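Local coordinates for Thiol:disulfide interchange protein (Klebsiella pneumoniae, PDB 6DXN) that probably acts as a periplasmic thiol:disulfide oxidoreductase of the DsbA subfamily, exchanging disulfides through a thioredoxin-type CxxC motif, at residues D109-F114 against I119-Y124. Residues are numbered along the deposited sequence; the frame is centred on the assembly and turned at random.
Sequences DIVKVF and ITSEKY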
# COMPACT_ATOMS: atom_id res chain seq x y z
N ASP A 109 14.69 15.06 5.13
CA ASP A 109 15.19 13.79 5.68
C ASP A 109 14.77 12.61 4.81
O ASP A 109 15.45 11.57 4.80
CB ASP A 109 14.71 13.59 7.12
CG ASP A 109 15.42 14.47 8.12
OD1 ASP A 109 16.41 15.12 7.72
OD2 ASP A 109 14.99 14.50 9.29
N ILE A 110 13.62 12.73 4.12
CA ILE A 110 13.16 11.67 3.24
C ILE A 110 14.12 11.57 2.05
O ILE A 110 14.44 10.47 1.60
CB ILE A 110 11.70 11.90 2.80
CG1 ILE A 110 10.74 11.82 3.98
CG2 ILE A 110 11.33 10.91 1.70
CD1 ILE A 110 9.30 12.21 3.66
N VAL A 111 14.59 12.73 1.57
CA VAL A 111 15.51 12.81 0.44
C VAL A 111 16.82 12.10 0.80
O VAL A 111 17.42 11.46 -0.06
CB VAL A 111 15.76 14.27 0.01
CG1 VAL A 111 16.96 14.39 -0.92
CG2 VAL A 111 14.53 14.90 -0.62
N LYS A 112 17.23 12.20 2.07
CA LYS A 112 18.47 11.56 2.53
C LYS A 112 18.40 10.04 2.32
O LYS A 112 19.40 9.42 2.04
CB LYS A 112 18.82 11.92 3.97
CG LYS A 112 19.22 13.38 4.18
CD LYS A 112 19.93 13.66 5.49
CE LYS A 112 19.16 13.19 6.71
NZ LYS A 112 19.88 13.53 7.96
N VAL A 113 17.20 9.45 2.44
CA VAL A 113 17.06 7.99 2.23
C VAL A 113 17.45 7.66 0.78
O VAL A 113 18.20 6.70 0.52
CB VAL A 113 15.63 7.50 2.56
CG1 VAL A 113 15.46 6.01 2.26
CG2 VAL A 113 15.24 7.79 4.00
N PHE A 114 16.94 8.47 -0.16
CA PHE A 114 17.16 8.28 -1.60
C PHE A 114 18.65 8.48 -1.96
O PHE A 114 19.16 7.82 -2.87
CB PHE A 114 16.25 9.23 -2.38
CG PHE A 114 14.78 8.85 -2.35
CD1 PHE A 114 14.06 8.89 -1.17
CD2 PHE A 114 14.13 8.49 -3.51
CE1 PHE A 114 12.72 8.55 -1.15
CE2 PHE A 114 12.78 8.15 -3.49
CZ PHE A 114 12.08 8.18 -2.31
N ILE A 119 20.52 8.22 -5.44
CA ILE A 119 19.67 9.22 -6.07
C ILE A 119 20.01 10.57 -5.42
O ILE A 119 19.64 10.83 -4.27
CB ILE A 119 18.18 8.84 -5.95
CG1 ILE A 119 17.91 7.49 -6.63
CG2 ILE A 119 17.29 9.94 -6.50
CD1 ILE A 119 16.49 7.00 -6.51
N THR A 120 20.73 11.41 -6.17
CA THR A 120 21.14 12.72 -5.68
C THR A 120 19.91 13.59 -5.43
O THR A 120 18.83 13.35 -5.99
CB THR A 120 22.06 13.43 -6.68
OG1 THR A 120 21.27 13.73 -7.84
CG2 THR A 120 23.27 12.62 -7.07
N SER A 121 20.09 14.62 -4.60
CA SER A 121 19.02 15.57 -4.29
C SER A 121 18.55 16.27 -5.57
O SER A 121 17.38 16.62 -5.68
CB SER A 121 19.46 16.55 -3.25
OG SER A 121 19.76 15.89 -2.03
N GLU A 122 19.46 16.47 -6.54
CA GLU A 122 19.12 17.11 -7.82
C GLU A 122 18.22 16.18 -8.66
O GLU A 122 17.28 16.64 -9.30
CB GLU A 122 20.37 17.45 -8.64
CG GLU A 122 21.19 18.60 -8.07
CD GLU A 122 21.96 18.30 -6.80
OE1 GLU A 122 21.95 17.13 -6.36
OE2 GLU A 122 22.59 19.23 -6.27
N LYS A 123 18.53 14.88 -8.66
CA LYS A 123 17.72 13.91 -9.42
C LYS A 123 16.36 13.75 -8.72
O LYS A 123 15.33 13.58 -9.38
CB LYS A 123 18.46 12.57 -9.57
CG LYS A 123 17.71 11.47 -10.32
CD LYS A 123 17.46 11.73 -11.80
CE LYS A 123 16.66 10.62 -12.45
NZ LYS A 123 16.47 10.83 -13.91
N TYR A 124 16.35 13.85 -7.39
CA TYR A 124 15.09 13.70 -6.65
C TYR A 124 14.16 14.88 -6.97
O TYR A 124 12.96 14.70 -7.14
CB TYR A 124 15.33 13.54 -5.15
CG TYR A 124 14.07 13.22 -4.39
CD1 TYR A 124 13.58 11.93 -4.36
CD2 TYR A 124 13.34 14.21 -3.76
CE1 TYR A 124 12.40 11.62 -3.71
CE2 TYR A 124 12.16 13.91 -3.09
CZ TYR A 124 11.69 12.61 -3.06
OH TYR A 124 10.54 12.30 -2.40
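F114 and Y124 form a T-shaped, edge-to-face pair: the ring planes stand at 64° with centroids 4.7 Å apart. The tyrosine supplies the edge, its CE1 lying over the centre of one phenylalanine face and 3.5 Å from F114 CE2. Y124 reaches this position with CG anti to its backbone N (chi1 -173°), which carries the ring back toward helix 107-115.

Apolar side chains extend the packing. V111 divides its two methyls between partners: CG2 meets the tyrosine ring obliquely, 3.4 Å from Y124 CD2, while CG1 makes a van der Waals contact with the serine hydroxyl, 3.4 Å from S121 OG. I119 packs CB against F114 CB at 4.1 Å.

One backbone hydrogen bond, I119 N to F114 O (2.9 Å, N-H...O 151°), ties the end of the connecting loop to helix 107-115. Just beyond, T120 is the N-cap of helix 121-129, its OG1 accepting from K123 N at 3.1 Å.

The contact thus joins two consecutive helices, 107-115 and 121-129, across their short connection, within the helical domain inserted into the thioredoxin fold, as in DsbA proteins, between strands 60-63 and 154-157. Helix 71-83 touches I110 and Y124 through A77, while V90 of helix 87-99 packs on F114.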